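Local atomic coordinates of protein-tyrosine-phosphatase (PDB entry 5M43), a protein that probably removes phosphate from phosphotyrosine, and perhaps phosphoserine and phosphothreonine, in proteins, this piece being the phosphatase domain of Yvh1. Residues A[33-38]-A[72-77]; A[66-71]-A[164-169]; A[80-85]-A[97-102]; A[110-115]-A[153-158]. One frame throughout, in Å; residues are numbered along the deposited sequence.

Contact 1: residues A[33-38]-A[72-77]; sequences HILSVI and PKIVRF
F77 reaches from helix 71-83 onto strand 33-36 and lands between H33 and L35. With CG anti to the backbone N (chi1 -176°), its ring extends straight toward the strand, and its outer atoms meet both side chains and the backbone. The H33 imidazole points its edge at the F77 face in an offset edge-to-face pair, the planes at 70° and the ring centroids 6.0 Å apart. H33 CB itself lies 4.0 Å from F77 CE2, while F77 CZ comes to 3.6 Å from the carbonyl oxygen of I34. L35 CB is 3.8 Å from F77 CD2; it and H33 CB approach obliquely from opposite sides of the ring plane. Further out, L35 crosses I74 at about a right angle, with L35 CD2 3.7 Å from I74 CG2, so the leucine spans I74 and F77, one turn apart on the helix. The helix runs nearly antiparallel to the strand, as in a beta-alpha-beta crossover: it links strand 53-56 to strand 99-102 and passes over strand 33-36, which lies between them in the sheet. L55 on strand 53-56 also touches L35 and F77, and A113 of helix 109-121 packs against I74.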
loop_
_atom_site.group_PDB
_atom_site.type_symbol
_atom_site.label_atom_id
_atom_site.label_comp_id
_atom_site.label_asym_id
_atom_site.label_seq_id
_atom_site.Cartn_x
_atom_site.Cartn_y
_atom_site.Cartn_z
ATOM N N HIS A 33 -3.940 -11.250 3.047
ATOM C CA HIS A 33 -3.072 -10.906 1.924
ATOM C C HIS A 33 -1.975 -10.026 2.461
ATOM O O HIS A 33 -2.264 -9.095 3.207
ATOM C CB HIS A 33 -3.807 -10.133 0.801
ATOM C CG HIS A 33 -4.812 -10.950 0.060
ATOM N ND1 HIS A 33 -5.973 -11.417 0.633
ATOM C CD2 HIS A 33 -4.849 -11.331 -1.239
ATOM C CE1 HIS A 33 -6.673 -12.087 -0.279
ATOM N NE2 HIS A 33 -6.000 -12.053 -1.421
ATOM N N ILE A 34 -0.728 -10.304 2.084
ATOM C CA ILE A 34 0.401 -9.467 2.487
ATOM C C ILE A 34 1.148 -9.030 1.228
ATOM O O ILE A 34 1.592 -9.879 0.437
ATOM C CB ILE A 34 1.358 -10.202 3.439
ATOM C CG1 ILE A 34 0.625 -10.539 4.769
ATOM C CG2 ILE A 34 2.643 -9.364 3.692
ATOM C CD1 ILE A 34 1.496 -11.247 5.765
ATOM N N LEU A 35 1.266 -7.710 1.035
ATOM C CA LEU A 35 2.158 -7.134 0.019
ATOM C C LEU A 35 3.397 -6.620 0.734
ATOM O O LEU A 35 3.305 -5.682 1.539
ATOM C CB LEU A 35 1.430 -6.004 -0.708
ATOM C CG LEU A 35 2.318 -5.209 -1.679
ATOM C CD1 LEU A 35 2.870 -6.125 -2.787
ATOM C CD2 LEU A 35 1.547 -4.041 -2.289
ATOM N N SER A 36 4.546 -7.243 0.447
ATOM C CA SER A 36 5.838 -6.796 0.959
ATOM C C SER A 36 6.464 -5.877 -0.081
ATOM O O SER A 36 6.921 -6.334 -1.139
ATOM C CB SER A 36 6.760 -7.978 1.271
ATOM O OG SER A 36 6.112 -8.942 2.108
ATOM N N VAL A 37 6.547 -4.584 0.233
ATOM C CA VAL A 37 7.239 -3.659 -0.666
ATOM C C VAL A 37 8.682 -3.654 -0.176
ATOM O O VAL A 37 9.160 -2.648 0.361
ATOM C CB VAL A 37 6.612 -2.261 -0.649
ATOM C CG1 VAL A 37 7.140 -1.404 -1.794
ATOM C CG2 VAL A 37 5.033 -2.355 -0.809
ATOM N N ILE A 38 9.276 -4.844 -0.173
ATOM C CA ILE A 38 10.629 -5.116 0.267
ATOM C C ILE A 38 10.832 -6.582 0.025
ATOM O O ILE A 38 9.894 -7.298 -0.045
ATOM C CB ILE A 38 10.755 -4.770 1.772
ATOM C CG1 ILE A 38 12.172 -4.965 2.281
ATOM C CG2 ILE A 38 9.824 -5.600 2.615
ATOM C CD1 ILE A 38 12.335 -4.396 3.657
ATOM N N PRO A 72 1.341 -0.426 -11.064
ATOM C CA PRO A 72 0.144 -1.152 -11.546
ATOM C C PRO A 72 -0.040 -2.486 -10.842
ATOM O O PRO A 72 -1.155 -2.804 -10.375
ATOM C CB PRO A 72 0.415 -1.297 -13.053
ATOM C CG PRO A 72 1.220 -0.015 -13.433
ATOM C CD PRO A 72 2.183 0.071 -12.185
ATOM N N LYS A 73 1.023 -3.295 -10.757
ATOM C CA LYS A 73 0.923 -4.595 -10.098
ATOM C C LYS A 73 0.570 -4.465 -8.625
ATOM O O LYS A 73 -0.205 -5.274 -8.075
ATOM C CB LYS A 73 2.260 -5.328 -10.244
ATOM C CG LYS A 73 2.227 -6.742 -9.737
ATOM C CD LYS A 73 3.553 -7.510 -9.955
ATOM C CE LYS A 73 3.351 -9.033 -9.724
ATOM N NZ LYS A 73 4.529 -9.887 -10.091
ATOM N N ILE A 74 1.169 -3.476 -7.961
ATOM C CA ILE A 74 0.875 -3.185 -6.549
ATOM C C ILE A 74 -0.594 -2.871 -6.346
ATOM O O ILE A 74 -1.248 -3.446 -5.467
ATOM C CB ILE A 74 1.762 -2.025 -6.086
ATOM C CG1 ILE A 74 3.122 -2.616 -5.815
ATOM C CG2 ILE A 74 1.149 -1.337 -4.821
ATOM C CD1 ILE A 74 4.207 -1.556 -5.484
ATOM N N VAL A 75 -1.113 -1.923 -7.120
ATOM C CA VAL A 75 -2.518 -1.524 -6.987
ATOM C C VAL A 75 -3.461 -2.686 -7.303
ATOM O O VAL A 75 -4.461 -2.895 -6.586
ATOM C CB VAL A 75 -2.780 -0.283 -7.864
ATOM C CG1 VAL A 75 -4.248 0.062 -7.952
ATOM C CG2 VAL A 75 -2.004 0.922 -7.315
ATOM N N ARG A 76 -3.182 -3.451 -8.365
ATOM C CA ARG A 76 -4.003 -4.631 -8.683
ATOM C C ARG A 76 -3.979 -5.658 -7.545
ATOM O O ARG A 76 -5.021 -6.251 -7.214
ATOM C CB ARG A 76 -3.557 -5.259 -10.007
ATOM C CG ARG A 76 -3.920 -4.378 -11.212
ATOM C CD ARG A 76 -3.760 -5.146 -12.524
ATOM N NE ARG A 76 -2.388 -5.611 -12.664
ATOM C CZ ARG A 76 -1.460 -5.001 -13.406
ATOM N NH1 ARG A 76 -1.760 -3.905 -14.114
ATOM N NH2 ARG A 76 -0.228 -5.505 -13.445
ATOM N N PHE A 77 -2.820 -5.856 -6.889
ATOM C CA PHE A 77 -2.756 -6.800 -5.775
ATOM C C PHE A 77 -3.637 -6.350 -4.610
ATOM O O PHE A 77 -4.437 -7.129 -4.072
ATOM C CB PHE A 77 -1.317 -6.950 -5.254
ATOM C CG PHE A 77 -1.197 -7.961 -4.187
ATOM C CD1 PHE A 77 -0.957 -9.303 -4.528
ATOM C CD2 PHE A 77 -1.283 -7.572 -2.827
ATOM C CE1 PHE A 77 -0.823 -10.283 -3.523
ATOM C CE2 PHE A 77 -1.165 -8.545 -1.792
ATOM C CZ PHE A 77 -0.928 -9.911 -2.167
#

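Contact 2: residues A[66-71]-A[164-169]; sequences DILIHL and EMWWDM
L71 lies over one face of the W166 indole, touching it at both ends of the leucine side chain. The CB of L71 sits above the six-membered ring, 3.9 Å from its centroid and only 8° off the ring normal, a clear CH-pi contact. At the other end of the leucine, L71 CD1 rests on the same face beside the CG-CD2 bond, 3.7 Å from W166 CG. This fit depends on the tryptophan torsion: with CG anti to the backbone N (chi1 178°), the indole is carried off the helix toward the 66-71 turn. Its NE1 is tied to the carbonyl oxygen of A116 on helix 109-121, which should help to fix the rotation of the ring.

L68, one turn earlier, spreads its two methyls between different partners. L68 CD1 approaches the indole obliquely, 3.9 Å from W166 CE3. L68 CD2 instead meets the two methionines: it is 3.7 Å from M165 CE and 4.2 Å from M169 SD, both chains being bent at chi3. The turn that presents L68 and L71 is held by an Asx motif, in which D66 OD1 takes the backbone N-H of I69 at 3.0 Å from above the carboxylate plane.

The contact joins the approach to helix 71-83 with the end of helix 157-168 in the dual-specificity phosphatase domain. Its chemistry is wholly apolar and grades outward, from a buried leucine-tryptophan pair to thioether chains at the surface. Shape fit and dispersion, including the CH-pi contact, therefore probably provide most of the attraction.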
loop_
_atom_site.group_PDB
_atom_site.type_symbol
_atom_site.label_atom_id
_atom_site.label_comp_id
_atom_site.label_asym_id
_atom_site.label_seq_id
_atom_site.Cartn_x
_atom_site.Cartn_y
_atom_site.Cartn_z
ATOM N N ASP A 66 13.244 2.733 -8.577
ATOM C CA ASP A 66 12.044 2.869 -9.433
ATOM C C ASP A 66 10.913 2.086 -8.789
ATOM O O ASP A 66 10.948 0.857 -8.754
ATOM C CB ASP A 66 12.368 2.331 -10.816
ATOM C CG ASP A 66 11.252 2.504 -11.805
ATOM O OD1 ASP A 66 10.129 2.891 -11.438
ATOM O OD2 ASP A 66 11.551 2.184 -12.996
ATOM N N ILE A 67 9.955 2.795 -8.175
ATOM C CA ILE A 67 8.750 2.159 -7.653
ATOM C C ILE A 67 7.590 2.388 -8.622
ATOM O O ILE A 67 6.628 1.598 -8.627
ATOM C CB ILE A 67 8.441 2.701 -6.258
ATOM C CG1 ILE A 67 7.397 1.838 -5.525
ATOM C CG2 ILE A 67 8.064 4.150 -6.325
ATOM C CD1 ILE A 67 7.499 2.113 -3.953
ATOM N N LEU A 68 7.669 3.427 -9.467
ATOM C CA LEU A 68 6.590 3.668 -10.439
ATOM C C LEU A 68 6.326 2.432 -11.291
ATOM O O LEU A 68 5.166 2.061 -11.532
ATOM C CB LEU A 68 6.952 4.847 -11.356
ATOM C CG LEU A 68 5.977 5.131 -12.536
ATOM C CD1 LEU A 68 4.605 5.582 -11.936
ATOM C CD2 LEU A 68 6.649 6.197 -13.462
ATOM N N ILE A 69 7.396 1.747 -11.717
ATOM C CA ILE A 69 7.230 0.594 -12.603
ATOM C C ILE A 69 6.353 -0.485 -11.961
ATOM O O ILE A 69 5.698 -1.285 -12.664
ATOM C CB ILE A 69 8.620 0.043 -12.995
ATOM C CG1 ILE A 69 8.459 -1.079 -13.968
ATOM C CG2 ILE A 69 9.303 -0.527 -11.770
ATOM C CD1 ILE A 69 7.984 -0.635 -15.285
ATOM N N HIS A 70 6.376 -0.563 -10.633
ATOM C CA HIS A 70 5.643 -1.561 -9.887
ATOM C C HIS A 70 4.235 -1.136 -9.532
ATOM O O HIS A 70 3.494 -1.975 -9.015
ATOM C CB HIS A 70 6.392 -1.909 -8.604
ATOM C CG HIS A 70 7.740 -2.538 -8.867
ATOM N ND1 HIS A 70 8.946 -1.968 -8.467
ATOM C CD2 HIS A 70 8.064 -3.692 -9.487
ATOM C CE1 HIS A 70 9.943 -2.767 -8.801
ATOM N NE2 HIS A 70 9.441 -3.801 -9.457
ATOM N N LEU A 71 3.868 0.132 -9.755
ATOM C CA LEU A 71 2.613 0.551 -9.134
ATOM C C LEU A 71 1.395 -0.122 -9.774
ATOM O O LEU A 71 0.469 -0.438 -9.018
ATOM C CB LEU A 71 2.448 2.076 -9.144
ATOM C CG LEU A 71 3.506 2.800 -8.274
ATOM C CD1 LEU A 71 3.218 4.293 -8.345
ATOM C CD2 LEU A 71 3.475 2.265 -6.801
ATOM N N GLU A 164 3.753 11.605 -7.944
ATOM C CA GLU A 164 3.226 12.687 -8.767
ATOM C C GLU A 164 3.165 12.251 -10.217
ATOM O O GLU A 164 2.170 12.526 -10.911
ATOM C CB GLU A 164 4.075 13.961 -8.617
ATOM C CG GLU A 164 3.958 14.639 -7.232
ATOM C CD GLU A 164 5.059 15.685 -7.002
ATOM O OE1 GLU A 164 5.248 16.068 -5.828
ATOM O OE2 GLU A 164 5.732 16.071 -7.969
ATOM N N MET A 165 4.192 11.524 -10.683
ATOM C CA MET A 165 4.116 10.956 -12.044
ATOM C C MET A 165 2.917 10.027 -12.191
ATOM O O MET A 165 2.186 10.092 -13.184
ATOM C CB MET A 165 5.390 10.167 -12.378
ATOM C CG MET A 165 6.649 10.877 -12.068
ATOM S SD MET A 165 8.098 10.028 -12.738
ATOM C CE MET A 165 8.648 8.763 -11.750
ATOM N N TRP A 166 2.730 9.137 -11.219
ATOM C CA TRP A 166 1.580 8.210 -11.215
ATOM C C TRP A 166 0.251 8.946 -11.396
ATOM O O TRP A 166 -0.560 8.610 -12.285
ATOM C CB TRP A 166 1.639 7.457 -9.887
ATOM C CG TRP A 166 0.504 6.467 -9.624
ATOM C CD1 TRP A 166 -0.393 6.491 -8.581
ATOM C CD2 TRP A 166 0.203 5.297 -10.402
ATOM N NE1 TRP A 166 -1.247 5.413 -8.685
ATOM C CE2 TRP A 166 -0.887 4.648 -9.757
ATOM C CE3 TRP A 166 0.776 4.720 -11.554
ATOM C CZ2 TRP A 166 -1.430 3.473 -10.225
ATOM C CZ3 TRP A 166 0.245 3.548 -12.021
ATOM C CH2 TRP A 166 -0.862 2.932 -11.346
ATOM N N TRP A 167 0.039 9.994 -10.605
ATOM C CA TRP A 167 -1.174 10.823 -10.725
ATOM C C TRP A 167 -1.289 11.448 -12.104
ATOM O O TRP A 167 -2.350 11.411 -12.760
ATOM C CB TRP A 167 -1.122 11.931 -9.671
ATOM C CG TRP A 167 -2.303 12.889 -9.666
ATOM C CD1 TRP A 167 -2.350 14.144 -10.178
ATOM C CD2 TRP A 167 -3.584 12.663 -9.044
ATOM N NE1 TRP A 167 -3.566 14.723 -9.931
ATOM C CE2 TRP A 167 -4.341 13.843 -9.217
ATOM C CE3 TRP A 167 -4.163 11.578 -8.380
ATOM C CZ2 TRP A 167 -5.671 13.957 -8.757
ATOM C CZ3 TRP A 167 -5.450 11.714 -7.877
ATOM C CH2 TRP A 167 -6.203 12.884 -8.114
ATOM N N ASP A 168 -0.216 12.097 -12.557
ATOM C CA ASP A 168 -0.274 12.766 -13.848
ATOM C C ASP A 168 -0.436 11.797 -15.037
ATOM O O ASP A 168 -0.891 12.227 -16.103
ATOM C CB ASP A 168 0.982 13.633 -14.056
ATOM C CG ASP A 168 0.937 14.984 -13.308
ATOM O OD1 ASP A 168 -0.168 15.408 -12.892
ATOM O OD2 ASP A 168 2.016 15.618 -13.163
ATOM N N MET A 169 -0.043 10.535 -14.907
ATOM C CA MET A 169 -0.303 9.505 -15.896
ATOM C C MET A 169 -1.722 8.957 -15.787
ATOM O O MET A 169 -2.118 8.125 -16.621
ATOM C CB MET A 169 0.740 8.364 -15.802
ATOM C CG MET A 169 2.205 8.785 -16.203
ATOM S SD MET A 169 3.385 7.520 -15.680
ATOM C CE MET A 169 3.324 6.410 -17.131
#

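Contact 3: residues A[80-85]-A[97-102]; sequences SGLRGI and GVVLVH
The flat group at the centre of this contact is the peptide joining G81 to L82. One of its faces is covered by a methyl of V99: CG2 stands 3.9 Å from G81 C and 3.8 Å from L82 N. The oxygen of the same peptide receives a weak bond from the backbone N-H of G97. This is the return leg of a beta-alpha-beta crossover in the phosphatase fold, where the end of helix 71-83 meets the chain that leads into the central strand 99-102. At the end of that strand, H102 opens a sequence that matches the HCX5R signature of the protein tyrosine phosphatases.

Because G81 has no side chain, the valine methyl can come directly against the helix backbone. The first torsion of V99 (179°) sets CG1 anti to the backbone N and leaves CG2 as the branch that does the touching. L82 crosses V99 at about a right angle, and L82 CD2 lies 3.8 Å from V99 CG2; Y117 of helix 109-121 packs on the leucine too.

The helix ends here. G84, with positive phi, turns the chain out of it, while the G84 N-H still bonds back to the carbonyl of S80. Two carbonyls near this end share the N-H of G97, and both bonds are weak. G81 O is the nearer acceptor, 2.9 Å from G97 N at a bent 126°, and L82 O is 3.4 Å from the same nitrogen. A water closes the bridge by donating to L82 O at 2.8 Å and to G97 O at 2.7 Å.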
loop_
_atom_site.group_PDB
_atom_site.type_symbol
_atom_site.label_atom_id
_atom_site.label_comp_id
_atom_site.label_asym_id
_atom_site.label_seq_id
_atom_site.Cartn_x
_atom_site.Cartn_y
_atom_site.Cartn_z
ATOM N N SER A 80 -7.444 -6.414 -5.804
ATOM C CA SER A 80 -8.031 -7.743 -5.933
ATOM C C SER A 80 -8.084 -8.465 -4.592
ATOM O O SER A 80 -9.041 -9.215 -4.326
ATOM C CB SER A 80 -7.307 -8.584 -6.982
ATOM O OG SER A 80 -5.978 -8.799 -6.616
ATOM N N GLY A 81 -7.100 -8.248 -3.715
ATOM C CA GLY A 81 -7.202 -8.843 -2.385
ATOM C C GLY A 81 -8.377 -8.304 -1.584
ATOM O O GLY A 81 -9.116 -9.083 -0.971
ATOM N N LEU A 82 -8.622 -6.990 -1.646
ATOM C CA LEU A 82 -9.793 -6.430 -0.942
ATOM C C LEU A 82 -11.118 -6.919 -1.530
ATOM O O LEU A 82 -12.070 -7.208 -0.782
ATOM C CB LEU A 82 -9.754 -4.910 -0.978
ATOM C CG LEU A 82 -8.573 -4.310 -0.184
ATOM C CD1 LEU A 82 -8.442 -2.817 -0.466
ATOM C CD2 LEU A 82 -8.748 -4.614 1.400
ATOM N N ARG A 83 -11.233 -6.987 -2.867
ATOM C CA ARG A 83 -12.508 -7.359 -3.459
ATOM C C ARG A 83 -12.718 -8.862 -3.455
ATOM O O ARG A 83 -13.860 -9.328 -3.566
ATOM C CB ARG A 83 -12.576 -6.812 -4.907
ATOM C CG ARG A 83 -12.514 -5.315 -4.992
ATOM C CD ARG A 83 -12.898 -4.721 -6.402
ATOM N NE ARG A 83 -12.851 -3.259 -6.357
ATOM C CZ ARG A 83 -13.892 -2.489 -6.044
ATOM N NH1 ARG A 83 -15.071 -3.040 -5.731
ATOM N NH2 ARG A 83 -13.741 -1.175 -6.005
ATOM N N GLY A 84 -11.653 -9.642 -3.336
ATOM C CA GLY A 84 -11.826 -11.084 -3.281
ATOM C C GLY A 84 -12.127 -11.740 -4.605
ATOM O O GLY A 84 -12.932 -12.676 -4.653
ATOM N N ILE A 85 -11.500 -11.280 -5.680
ATOM C CA ILE A 85 -11.636 -11.905 -6.986
ATOM C C ILE A 85 -10.276 -11.994 -7.662
ATOM O O ILE A 85 -9.267 -12.254 -7.008
ATOM C CB ILE A 85 -12.637 -11.140 -7.861
ATOM C CG1 ILE A 85 -14.066 -11.505 -7.470
ATOM C CG2 ILE A 85 -12.388 -11.441 -9.324
ATOM C CD1 ILE A 85 -15.003 -10.327 -7.463
ATOM N N GLY A 97 -11.035 -9.801 1.104
ATOM C CA GLY A 97 -9.909 -10.076 1.967
ATOM C C GLY A 97 -9.523 -8.897 2.852
ATOM O O GLY A 97 -10.162 -7.852 2.907
ATOM N N VAL A 98 -8.481 -9.132 3.626
ATOM C CA VAL A 98 -7.877 -8.091 4.448
ATOM C C VAL A 98 -6.410 -7.993 4.060
ATOM O O VAL A 98 -5.654 -8.969 4.204
ATOM C CB VAL A 98 -8.010 -8.402 5.952
ATOM C CG1 VAL A 98 -7.185 -7.387 6.848
ATOM C CG2 VAL A 98 -9.517 -8.406 6.340
ATOM N N VAL A 99 -5.994 -6.817 3.596
ATOM C CA VAL A 99 -4.682 -6.645 3.004
ATOM C C VAL A 99 -3.747 -5.864 3.919
ATOM O O VAL A 99 -4.074 -4.737 4.336
ATOM C CB VAL A 99 -4.756 -5.896 1.672
ATOM C CG1 VAL A 99 -3.323 -5.711 1.063
ATOM C CG2 VAL A 99 -5.667 -6.635 0.675
ATOM N N LEU A 100 -2.574 -6.441 4.195
ATOM C CA LEU A 100 -1.468 -5.735 4.863
ATOM C C LEU A 100 -0.451 -5.373 3.794
ATOM O O LEU A 100 -0.043 -6.254 3.036
ATOM C CB LEU A 100 -0.783 -6.609 5.914
ATOM C CG LEU A 100 0.571 -6.079 6.414
ATOM C CD1 LEU A 100 0.377 -4.739 7.203
ATOM C CD2 LEU A 100 1.199 -7.173 7.336
ATOM N N VAL A 101 -0.012 -4.114 3.788
ATOM C CA VAL A 101 1.111 -3.676 2.971
ATOM C C VAL A 101 2.206 -3.321 3.962
ATOM O O VAL A 101 2.002 -2.471 4.843
ATOM C CB VAL A 101 0.752 -2.482 2.075
ATOM C CG1 VAL A 101 2.007 -2.079 1.161
ATOM C CG2 VAL A 101 -0.480 -2.787 1.178
ATOM N N HIS A 102 3.374 -3.939 3.837
ATOM C CA HIS A 102 4.429 -3.576 4.787
ATOM C C HIS A 102 5.769 -3.356 4.084
ATOM O O HIS A 102 5.992 -3.790 2.951
ATOM C CB HIS A 102 4.656 -4.676 5.892
ATOM C CG HIS A 102 5.501 -5.813 5.401
ATOM N ND1 HIS A 102 6.875 -5.851 5.574
ATOM C CD2 HIS A 102 5.172 -6.944 4.712
ATOM C CE1 HIS A 102 7.347 -6.945 5.016
ATOM N NE2 HIS A 102 6.341 -7.633 4.509
HETATM O O HOH W 1 -12.300 -6.509 1.900
#

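Contact 4: residues A[110-115]-A[153-158]; sequences SVTAII and AGPNDG
V111, T112 and I115 of helix 109-121 present one side to the chain that precedes helix 157-168, where A153 and P155 pack on them.

Apolar packing accounts for most of it. V111 uses both branches: CG2 is 3.7 Å from A153 CB, while CG1 reaches the proline ring, 3.8 Å from P155 CG. Valine and proline cross at about a right angle. I115 comes to the same ring atom tip to tip, with CD1 4.1 Å from P155 CG, so two residues a helical turn apart meet one corner of the pyrrolidine.

T112 makes a close contact of another kind. Its OG1 sits 3.2 Å from P155 CB, oxygen against a ring methylene. The first torsion (-64°) turns OG1 back beside the backbone N, and there it hydrogen-bonds to the carbonyl oxygen of S108, four residues earlier. The hydroxyl thus has a polar partner of its own while its flank borders the proline.

Hydrogen bonding fixes the 153-158 chain itself. N156 is the N-cap of helix 157-168, its OD1 accepting weakly from G158 N at 2.9 Å. That OD1 also accepts from F159 N, while N156 N bonds to S108 OG and G154 pairs with K107, both in the stretch that matches the HCX5R phosphatase loop.

The contact lies between strand 99-102, where V101 meets A113 and I114, and two helices: 135-147, whose V146 and L143 cover A153 and P155, and 157-168, whose L163 reaches T112 and I115.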
loop_
_atom_site.group_PDB
_atom_site.type_symbol
_atom_site.label_atom_id
_atom_site.label_comp_id
_atom_site.label_asym_id
_atom_site.label_seq_id
_atom_site.Cartn_x
_atom_site.Cartn_y
_atom_site.Cartn_z
ATOM N N SER A 110 6.116 0.998 1.873
ATOM C CA SER A 110 4.740 0.514 1.962
ATOM C C SER A 110 3.746 1.669 1.822
ATOM O O SER A 110 2.668 1.501 1.252
ATOM C CB SER A 110 4.483 -0.230 3.311
ATOM O OG SER A 110 4.900 0.617 4.352
ATOM N N VAL A 111 4.091 2.829 2.392
ATOM C CA VAL A 111 3.207 3.980 2.345
ATOM C C VAL A 111 3.050 4.439 0.905
ATOM O O VAL A 111 1.972 4.891 0.503
ATOM C CB VAL A 111 3.765 5.095 3.259
ATOM C CG1 VAL A 111 3.048 6.440 3.112
ATOM C CG2 VAL A 111 3.611 4.660 4.733
ATOM N N THR A 112 4.158 4.426 0.138
ATOM C CA THR A 112 4.040 4.779 -1.277
ATOM C C THR A 112 3.068 3.864 -2.005
ATOM O O THR A 112 2.234 4.322 -2.813
ATOM C CB THR A 112 5.438 4.730 -1.909
ATOM O OG1 THR A 112 6.267 5.723 -1.299
ATOM C CG2 THR A 112 5.327 4.982 -3.468
ATOM N N ALA A 113 3.153 2.563 -1.732
ATOM C CA ALA A 113 2.203 1.633 -2.357
ATOM C C ALA A 113 0.766 1.942 -1.969
ATOM O O ALA A 113 -0.130 1.891 -2.834
ATOM C CB ALA A 113 2.580 0.198 -1.959
ATOM N N ILE A 114 0.529 2.258 -0.694
ATOM C CA ILE A 114 -0.843 2.553 -0.250
ATOM C C ILE A 114 -1.330 3.828 -0.895
ATOM O O ILE A 114 -2.470 3.903 -1.341
ATOM C CB ILE A 114 -0.883 2.641 1.276
ATOM C CG1 ILE A 114 -0.774 1.194 1.771
ATOM C CG2 ILE A 114 -2.175 3.420 1.738
ATOM C CD1 ILE A 114 -0.870 1.042 3.215
ATOM N N ILE A 115 -0.476 4.863 -0.941
ATOM C CA ILE A 115 -0.885 6.105 -1.574
ATOM C C ILE A 115 -1.235 5.854 -3.044
ATOM O O ILE A 115 -2.204 6.414 -3.563
ATOM C CB ILE A 115 0.203 7.175 -1.403
ATOM C CG1 ILE A 115 0.265 7.608 0.080
ATOM C CG2 ILE A 115 -0.045 8.351 -2.377
ATOM C CD1 ILE A 115 1.464 8.558 0.232
ATOM N N ALA A 153 4.331 7.945 8.603
ATOM C CA ALA A 153 4.362 7.835 7.138
ATOM C C ALA A 153 5.114 9.001 6.511
ATOM O O ALA A 153 4.928 10.162 6.893
ATOM C CB ALA A 153 2.917 7.806 6.618
ATOM N N GLY A 154 5.963 8.684 5.516
ATOM C CA GLY A 154 6.767 9.691 4.883
ATOM C C GLY A 154 7.634 9.090 3.803
ATOM O O GLY A 154 8.812 8.814 4.023
ATOM N N PRO A 155 7.102 8.967 2.583
ATOM C CA PRO A 155 7.942 8.452 1.488
ATOM C C PRO A 155 9.122 9.351 1.195
ATOM O O PRO A 155 9.068 10.593 1.299
ATOM C CB PRO A 155 6.998 8.402 0.265
ATOM C CG PRO A 155 5.533 8.356 0.928
ATOM C CD PRO A 155 5.718 9.234 2.159
ATOM N N ASN A 156 10.183 8.709 0.752
ATOM C CA ASN A 156 11.378 9.463 0.403
ATOM C C ASN A 156 11.086 10.362 -0.815
ATOM O O ASN A 156 10.088 10.182 -1.505
ATOM C CB ASN A 156 12.561 8.494 0.196
ATOM C CG ASN A 156 12.572 7.772 -1.146
ATOM O OD1 ASN A 156 12.450 8.377 -2.209
ATOM N ND2 ASN A 156 12.774 6.467 -1.103
ATOM N N ASP A 157 11.972 11.353 -1.058
ATOM C CA ASP A 157 11.716 12.410 -2.049
ATOM C C ASP A 157 11.517 11.849 -3.454
ATOM O O ASP A 157 10.689 12.357 -4.216
ATOM C CB ASP A 157 12.884 13.417 -2.126
ATOM C CG ASP A 157 13.013 14.331 -0.921
ATOM O OD1 ASP A 157 12.236 14.179 0.007
ATOM O OD2 ASP A 157 13.974 15.171 -0.885
ATOM N N GLY A 158 12.232 10.778 -3.793
ATOM C CA GLY A 158 12.086 10.170 -5.115
ATOM C C GLY A 158 10.743 9.464 -5.260
ATOM O O GLY A 158 10.110 9.516 -6.337
#

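How the contacts relate
From the N terminus, strand 33-36 opens contact 1. Before that closes at 72-77, segment 66-71 opens contact 2, so the two cross; V75 and P72 of one touch W166 of the other. Contact 2 stays open until 164-169, and the loop it closes encloses both contact 3 and contact 4. Contact 3 closes a short loop between 80-85 and 97-102, after contact 1 and on the same helix 71-83; strands 33-36 and 99-102 lie side by side in the sheet. Contact 4 follows in series, joining helix 109-121 to the chain leading into helix 157-168. Contact 2 then ties the end of that helix to the turn that starts helix 71-83.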